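Local coordinates for protein peptide methionine sulfoxide reductase MsrA (Treponema denticola ATCC 35405, PDB 5FA9) that probably repairs oxidised proteins, reducing both S and R forms of methionine sulfoxide back to methionine through fused MsrA and MsrB domains, at residues A51-I56 and K130-A135; L223-A228 and P233-A238; F272-A277 and G281-I286. The protein carries 2 engineered substitutions. All coordinates share one frame; numbering follows the deposited sequence.

Contact 1: residues A51-I56 and K130-A135. With D1D ((4S,5S)-1,2-dithiane-4,5-diol), chain F.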
# COMPACT_ATOMS: atom_id res chain seq x y z
N ALA B 51 11.91 -4.90 19.45
CA ALA B 51 12.68 -3.76 18.97
C ALA B 51 11.76 -2.61 18.58
O ALA B 51 10.72 -2.83 17.96
CB ALA B 51 13.56 -4.16 17.80
N GLU B 52 12.15 -1.40 18.95
CA GLU B 52 11.38 -0.21 18.60
C GLU B 52 11.46 0.03 17.09
O GLU B 52 12.53 0.32 16.56
CB GLU B 52 11.88 1.00 19.37
CG GLU B 52 11.62 0.92 20.87
CD GLU B 52 11.87 2.24 21.58
OE1 GLU B 52 11.90 2.25 22.83
OE2 GLU B 52 12.02 3.27 20.89
N THR B 53 10.32 -0.10 16.42
CA THR B 53 10.29 -0.11 14.97
C THR B 53 9.24 0.87 14.42
O THR B 53 8.20 1.08 15.03
CB THR B 53 9.99 -1.53 14.44
OG1 THR B 53 10.86 -2.47 15.07
CG2 THR B 53 10.18 -1.61 12.93
N VAL B 54 9.55 1.47 13.28
CA VAL B 54 8.60 2.34 12.59
C VAL B 54 8.11 1.70 11.30
O VAL B 54 8.91 1.34 10.43
CB VAL B 54 9.23 3.71 12.27
CG1 VAL B 54 8.26 4.56 11.46
CG2 VAL B 54 9.62 4.43 13.55
N LYS B 55 6.80 1.57 11.18
CA LYS B 55 6.19 1.05 9.96
C LYS B 55 6.20 2.12 8.87
O LYS B 55 5.72 3.23 9.08
CB LYS B 55 4.76 0.58 10.23
CG LYS B 55 4.01 0.12 8.98
CD LYS B 55 2.64 -0.43 9.35
CE LYS B 55 1.89 -0.90 8.11
NZ LYS B 55 0.54 -1.45 8.46
N ILE B 56 6.75 1.78 7.71
CA ILE B 56 6.83 2.73 6.60
C ILE B 56 6.00 2.28 5.41
O ILE B 56 6.36 1.31 4.73
CB ILE B 56 8.29 2.92 6.14
CG1 ILE B 56 9.18 3.32 7.32
CG2 ILE B 56 8.36 3.97 5.04
CD1 ILE B 56 8.88 4.70 7.87
N LYS B 130 7.53 -10.89 12.13
CA LYS B 130 6.67 -11.96 12.58
C LYS B 130 5.60 -11.41 13.52
O LYS B 130 4.49 -11.93 13.58
CB LYS B 130 7.50 -13.05 13.25
CG LYS B 130 6.99 -14.44 12.92
CD LYS B 130 7.32 -14.73 11.45
CE LYS B 130 6.46 -15.84 10.87
NZ LYS B 130 6.62 -15.95 9.39
N HIS B 131 5.95 -10.35 14.24
CA HIS B 131 4.97 -9.59 15.02
C HIS B 131 5.33 -8.10 15.03
O HIS B 131 6.50 -7.73 15.08
CB HIS B 131 4.89 -10.09 16.47
CG HIS B 131 4.31 -11.47 16.60
ND1 HIS B 131 3.46 -12.01 15.67
CD2 HIS B 131 4.46 -12.40 17.57
CE1 HIS B 131 3.11 -13.23 16.05
NE2 HIS B 131 3.70 -13.48 17.20
N PHE B 132 4.30 -7.26 15.01
CA PHE B 132 4.47 -5.81 15.13
C PHE B 132 3.35 -5.22 15.97
O PHE B 132 2.21 -5.11 15.51
CB PHE B 132 4.51 -5.16 13.75
CG PHE B 132 4.65 -3.66 13.79
CD1 PHE B 132 5.90 -3.07 13.94
CD2 PHE B 132 3.54 -2.84 13.68
CE1 PHE B 132 6.03 -1.69 13.98
CE2 PHE B 132 3.66 -1.46 13.71
CZ PHE B 132 4.91 -0.89 13.87
N ILE B 133 3.67 -4.84 17.20
CA ILE B 133 2.67 -4.31 18.12
C ILE B 133 2.62 -2.79 18.05
O ILE B 133 3.59 -2.11 18.39
CB ILE B 133 2.95 -4.75 19.57
CG1 ILE B 133 2.91 -6.27 19.68
CG2 ILE B 133 1.95 -4.11 20.52
CD1 ILE B 133 3.48 -6.81 20.97
N LEU B 134 1.49 -2.26 17.59
CA LEU B 134 1.31 -0.82 17.43
C LEU B 134 1.42 -0.09 18.76
O LEU B 134 0.76 -0.46 19.73
CB LEU B 134 -0.05 -0.53 16.78
CG LEU B 134 -0.29 0.89 16.26
CD1 LEU B 134 0.72 1.24 15.17
CD2 LEU B 134 -1.71 1.04 15.74
N ALA B 135 2.25 0.94 18.80
CA ALA B 135 2.44 1.73 20.01
C ALA B 135 1.23 2.63 20.26
O ALA B 135 0.40 2.83 19.37
CB ALA B 135 3.70 2.57 19.91
S1 D1D F . 9.27 4.02 24.93
C1 D1D F . 9.35 5.22 23.85
C2 D1D F . 10.84 5.39 23.24
O2 D1D F . 10.87 6.40 22.50
C3 D1D F . 12.03 5.56 24.47
O3 D1D F . 13.17 5.56 23.94
C4 D1D F . 11.95 4.38 25.57
S4 D1D F . 10.46 4.20 26.18
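Thr-53 and Phe-132 form the closest backbone approach between strand 51-56 and the short strand 132-134, but their CA atoms stay 8.1 Å apart, too far for main-chain pairing, because strand 25-33 separates the two in the sheet. The benzyl group of Phe-132 spans that distance. With CG anti to the backbone N (chi1 178°), the ring is carried away from its own strand and onto residues 53 to 55. Its edge meets Thr-53. CE1 of Phe-132 lies 3.7 Å from the carbonyl O of Thr-53, which sits near the ring plane, where the aromatic C-H groups carry slight positive charge. CB of Thr-53 approaches the same edge, 4.0 Å from CE1 of Phe-132. One atom further round, CZ of Phe-132 meets CB of Lys-55 at 3.9 Å; from there the extended lysine chain runs away from the ring. Tyr-6 of strand 2-8 packs edge-to-face with Phe-132. The hydroxyl of Thr-53 turns back along its own strand, OG1 donating to the carbonyl O of Ala-51 at 2.9 Å from above the carbonyl plane.

Glu-52 leaves the other side of the strand, and its extended chain places the carboxylate beside the bound dithiane diol. Its OE1 is 3.3 Å from C2 of the ligand, while OE2 accepts a hydrogen bond from the backbone N of Phe-12, which would help to orient the group. Ser-11 and Tyr-92 hydrogen-bond the same molecule. Strand 51-59 thus has two roles in the mixed sheet of the MsrA domain: Thr-53 and Lys-55 receive the aromatic side chain from strand 132-134, outermost within the chain, and Glu-52 lines the pocket containing Ser-11, the predicted active-site position, which carries an engineered substitution here.

Contact 2: residues L223-A228 and P233-A238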
# COMPACT_ATOMS: atom_id res chain seq x y z
N LEU B 223 17.39 1.41 -14.95
CA LEU B 223 16.39 0.45 -14.49
C LEU B 223 14.97 0.99 -14.67
O LEU B 223 14.02 0.22 -14.80
CB LEU B 223 16.63 0.10 -13.02
CG LEU B 223 15.76 -1.00 -12.41
CD1 LEU B 223 15.96 -2.33 -13.13
CD2 LEU B 223 16.03 -1.14 -10.92
N ASN B 224 14.84 2.31 -14.68
CA ASN B 224 13.54 2.95 -14.79
C ASN B 224 13.25 3.45 -16.20
O ASN B 224 12.22 4.07 -16.45
CB ASN B 224 13.45 4.11 -13.80
CG ASN B 224 13.73 3.68 -12.37
OD1 ASN B 224 13.12 2.74 -11.87
ND2 ASN B 224 14.66 4.36 -11.72
N LYS B 225 14.16 3.16 -17.12
CA LYS B 225 14.04 3.61 -18.50
C LYS B 225 13.21 2.64 -19.34
O LYS B 225 13.31 1.43 -19.17
CB LYS B 225 15.43 3.79 -19.12
CG LYS B 225 15.44 4.53 -20.44
CD LYS B 225 16.86 4.81 -20.88
CE LYS B 225 16.90 5.73 -22.09
NZ LYS B 225 16.30 5.10 -23.30
N TYR B 226 12.39 3.19 -20.23
CA TYR B 226 11.57 2.36 -21.12
C TYR B 226 11.27 3.10 -22.42
O TYR B 226 11.49 4.31 -22.53
CB TYR B 226 10.27 1.96 -20.42
CG TYR B 226 9.23 3.05 -20.36
CD1 TYR B 226 9.33 4.09 -19.44
CD2 TYR B 226 8.14 3.04 -21.22
CE1 TYR B 226 8.38 5.09 -19.39
CE2 TYR B 226 7.18 4.04 -21.17
CZ TYR B 226 7.31 5.06 -20.25
OH TYR B 226 6.35 6.05 -20.21
N ASP B 227 10.75 2.37 -23.40
CA ASP B 227 10.44 2.94 -24.71
C ASP B 227 8.99 3.41 -24.76
O ASP B 227 8.07 2.60 -24.85
CB ASP B 227 10.71 1.93 -25.82
CG ASP B 227 10.83 2.58 -27.19
OD1 ASP B 227 10.15 3.60 -27.44
OD2 ASP B 227 11.61 2.07 -28.02
N ALA B 228 8.79 4.72 -24.70
CA ALA B 228 7.45 5.30 -24.78
C ALA B 228 7.04 5.49 -26.24
O ALA B 228 5.86 5.70 -26.54
CB ALA B 228 7.39 6.62 -24.03
N PRO B 233 14.01 10.01 -24.52
CA PRO B 233 14.31 9.17 -23.36
C PRO B 233 13.23 9.27 -22.29
O PRO B 233 12.95 10.37 -21.81
CB PRO B 233 15.64 9.74 -22.85
CG PRO B 233 16.28 10.29 -24.07
CD PRO B 233 15.16 10.82 -24.93
N SER B 234 12.63 8.14 -21.93
CA SER B 234 11.51 8.14 -21.00
C SER B 234 11.79 7.30 -19.76
O SER B 234 12.34 6.20 -19.86
CB SER B 234 10.24 7.64 -21.70
OG SER B 234 9.93 8.44 -22.83
N PHE B 235 11.40 7.82 -18.60
CA PHE B 235 11.64 7.14 -17.34
C PHE B 235 10.35 7.08 -16.51
O PHE B 235 9.46 7.92 -16.67
CB PHE B 235 12.74 7.84 -16.55
CG PHE B 235 14.05 7.93 -17.29
CD1 PHE B 235 14.32 9.01 -18.10
CD2 PHE B 235 15.01 6.94 -17.16
CE1 PHE B 235 15.52 9.10 -18.79
CE2 PHE B 235 16.21 7.02 -17.84
CZ PHE B 235 16.47 8.11 -18.65
N THR B 236 10.26 6.08 -15.63
CA THR B 236 9.07 5.89 -14.81
C THR B 236 9.18 6.65 -13.49
O THR B 236 8.17 6.90 -12.83
CB THR B 236 8.83 4.40 -14.52
OG1 THR B 236 9.90 3.89 -13.72
CG2 THR B 236 8.73 3.61 -15.81
N LYS B 237 10.40 7.02 -13.12
CA LYS B 237 10.65 7.75 -11.88
C LYS B 237 12.04 8.37 -11.88
O LYS B 237 12.87 8.06 -12.73
CB LYS B 237 10.48 6.84 -10.67
CG LYS B 237 11.62 5.86 -10.47
CD LYS B 237 11.36 4.92 -9.31
CE LYS B 237 11.27 5.68 -7.99
NZ LYS B 237 12.55 6.36 -7.66
N ALA B 238 12.28 9.24 -10.91
CA ALA B 238 13.61 9.80 -10.70
C ALA B 238 14.46 8.82 -9.90
O ALA B 238 13.93 7.94 -9.23
CB ALA B 238 13.52 11.14 -9.99
O HOH W 1 15.29 6.69 -12.21
O HOH W 2 13.58 5.81 -23.24
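Asn-224 turns its CG anti to its own carbonyl carbon (chi1 -56°) and Lys-237 sets its CG between backbone N and carbonyl carbon (chi1 74°), which lays the amide against the lysine's aliphatic chain, with CG of Asn-224 3.6 Å from CG of Lys-237. Lys-237 bends through its last two torsions to place NZ 2.6 Å from O of Ala-238. Leu-223, Asn-224, Thr-236 and Lys-237 line a pocket holding a dithiothreitol, probably from the crystallisation liquor.

Two backbone bonds join the segments: Thr-236 N to Asn-224 O (2.9 Å) and Tyr-226 N to Ser-234 O (3.0 Å, 163° at the hydrogen). Between them Lys-225 and Phe-235 form a non-hydrogen-bonded pair. CB of Lys-225 lies 3.6 Å from CE2 of the Phe-235 ring, and the lysine's NZ reaches the carbonyls of Tyr-201 and Phe-204. A water accepts from this NZ and from N of Ser-234 and donates to O of Tyr-226, linking the strands. The Tyr-226 ring lies on the other face, with CB of Ser-234 over one side, 3.9 Å from CE1 of Tyr-226, and CG2 of Thr-236 3.7 Å from CD1 of Tyr-226.

This short, weakly paired antiparallel hairpin forms one margin of the MsrB-domain sheet. Strand 225-226 is outermost, strand 234-235 pairs inward with strand 283-286, and Phe-235 continues into aromatic packing with Phe-220 and Tyr-210.

Contact 3: residues F272-A277 and G281-I286. Engineered in segment 281-286: Ser-285 (natural residue Cys).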
# COMPACT_ATOMS: atom_id res chain seq x y z
N PHE B 272 4.52 13.29 -17.62
CA PHE B 272 3.13 13.04 -17.96
C PHE B 272 2.55 11.92 -17.12
O PHE B 272 3.27 11.25 -16.38
CB PHE B 272 3.01 12.71 -19.45
CG PHE B 272 3.57 13.77 -20.36
CD1 PHE B 272 2.79 14.83 -20.77
CD2 PHE B 272 4.88 13.69 -20.80
CE1 PHE B 272 3.30 15.81 -21.60
CE2 PHE B 272 5.40 14.67 -21.63
CZ PHE B 272 4.61 15.72 -22.04
N ASP B 273 1.24 11.73 -17.22
CA ASP B 273 0.54 10.74 -16.41
C ASP B 273 0.14 9.51 -17.23
O ASP B 273 -0.69 8.71 -16.80
CB ASP B 273 -0.69 11.36 -15.76
CG ASP B 273 -0.92 10.88 -14.34
OD1 ASP B 273 -0.87 9.65 -14.11
OD2 ASP B 273 -1.15 11.73 -13.45
N ASP B 274 0.74 9.37 -18.41
CA ASP B 274 0.42 8.26 -19.30
C ASP B 274 1.52 7.21 -19.34
O ASP B 274 1.70 6.51 -20.34
CB ASP B 274 0.14 8.78 -20.71
CG ASP B 274 1.33 9.50 -21.32
OD1 ASP B 274 2.27 9.84 -20.57
OD2 ASP B 274 1.33 9.73 -22.54
N GLY B 275 2.27 7.10 -18.24
CA GLY B 275 3.31 6.09 -18.13
C GLY B 275 2.74 4.72 -17.80
O GLY B 275 1.54 4.59 -17.57
N PRO B 276 3.60 3.69 -17.79
CA PRO B 276 3.17 2.33 -17.44
C PRO B 276 2.60 2.27 -16.03
O PRO B 276 3.27 2.64 -15.07
CB PRO B 276 4.47 1.51 -17.55
CG PRO B 276 5.56 2.51 -17.41
CD PRO B 276 5.05 3.76 -18.05
N ALA B 277 1.36 1.81 -15.92
CA ALA B 277 0.61 1.87 -14.67
C ALA B 277 1.22 1.02 -13.56
O ALA B 277 1.12 1.38 -12.38
CB ALA B 277 -0.83 1.47 -14.91
N GLY B 281 2.63 4.74 -13.33
CA GLY B 281 1.84 5.48 -14.30
C GLY B 281 2.44 6.81 -14.69
O GLY B 281 1.79 7.63 -15.35
N LEU B 282 3.69 7.04 -14.29
CA LEU B 282 4.37 8.29 -14.61
C LEU B 282 5.30 8.13 -15.81
O LEU B 282 6.04 7.15 -15.90
CB LEU B 282 5.16 8.80 -13.41
CG LEU B 282 4.37 9.13 -12.14
CD1 LEU B 282 5.29 9.27 -10.95
CD2 LEU B 282 3.55 10.40 -12.35
N ARG B 283 5.26 9.10 -16.72
CA ARG B 283 6.19 9.13 -17.84
C ARG B 283 7.05 10.40 -17.80
O ARG B 283 6.57 11.49 -18.09
CB ARG B 283 5.45 9.05 -19.17
CG ARG B 283 6.35 9.22 -20.39
CD ARG B 283 5.61 8.92 -21.68
NE ARG B 283 4.52 9.86 -21.93
CZ ARG B 283 4.58 10.86 -22.80
NH1 ARG B 283 5.68 11.06 -23.52
NH2 ARG B 283 3.54 11.67 -22.96
N TYR B 284 8.31 10.24 -17.42
CA TYR B 284 9.25 11.35 -17.42
C TYR B 284 9.90 11.48 -18.79
O TYR B 284 10.80 10.72 -19.13
CB TYR B 284 10.31 11.17 -16.34
CG TYR B 284 9.81 11.38 -14.93
CD1 TYR B 284 9.14 10.36 -14.25
CD2 TYR B 284 10.00 12.59 -14.28
CE1 TYR B 284 8.68 10.55 -12.96
CE2 TYR B 284 9.53 12.78 -12.99
CZ TYR B 284 8.88 11.76 -12.34
OH TYR B 284 8.42 11.96 -11.06
N SER B 285 9.43 12.44 -19.58
CA SER B 285 9.99 12.69 -20.90
C SER B 285 11.15 13.67 -20.80
O SER B 285 10.95 14.85 -20.52
CB SER B 285 8.92 13.21 -21.86
OG SER B 285 9.35 13.13 -23.20
N ILE B 286 12.36 13.18 -21.01
CA ILE B 286 13.57 13.97 -20.79
C ILE B 286 14.42 14.06 -22.04
O ILE B 286 14.66 13.05 -22.71
CB ILE B 286 14.42 13.38 -19.64
CG1 ILE B 286 13.56 13.16 -18.39
CG2 ILE B 286 15.60 14.29 -19.32
CD1 ILE B 286 12.96 14.43 -17.82
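The charged pair is Arg-283 with Asp-274. NE of Arg-283 gives a nearly straight bond to OD1 of Asp-274 (2.6 Å), arriving on the syn side of the carboxylate, while NH2 adds weak bonds to both oxygens. The carboxylate and guanidinium planes stand 61° apart, consistent with a grip centred on NE.

The stacking partner is Phe-272. A bend in the arginine chain at chi3 (64°) brings the guanidinium over this ring and beside Asp-274. Ring and guanidinium are almost parallel, 7° between planes, and NH2 of Arg-283 sits over the rim, 3.2 Å from CD2 of Phe-272. CB of the engineered Ser-285 meets the ring at its edge, 3.8 Å from CE2 of Phe-272.

Backbone bonds make the frame. Phe-272 and Arg-283 pair antiparallel, N of Phe-272 to O of Arg-283 at 2.8 Å and N of Arg-283 to O of Phe-272 at 2.9 Å. Beyond them the turn is drawn in by Gly-275 N to Gly-281 O (3.0 Å) and Gly-281 N to Pro-276 O (2.8 Å).

With a carboxylate at its edge and an aromatic ring over one face, the guanidinium of the buried Arg-283 is probably restrained in rotation, and the aspartate probably offsets much of its charge.

How the contacts relate
Contacts 2 and 3 belong to one antiparallel sheet of the MsrB domain, their centres about 8 Å apart. The backbone of residues 233-235 bonds to that of 284-286, and Tyr-226 packs on Arg-283 and Pro-276. Contact 1 lies in the mixed sheet of the MsrA domain, its centre about 34 Å from either of the others. Contacts 1 and 2 are mostly buried; contact 3 is only partly so. Contact 1 depends on one aromatic side chain, whereas contacts 2 and 3 share backbone pairing; contact 3 adds a salt bridge and a stacked guanidinium between its loop and strand. Contacts 1 and 3 also meet the second subunit, Leu-134 packing on Asp-273 of the other chain.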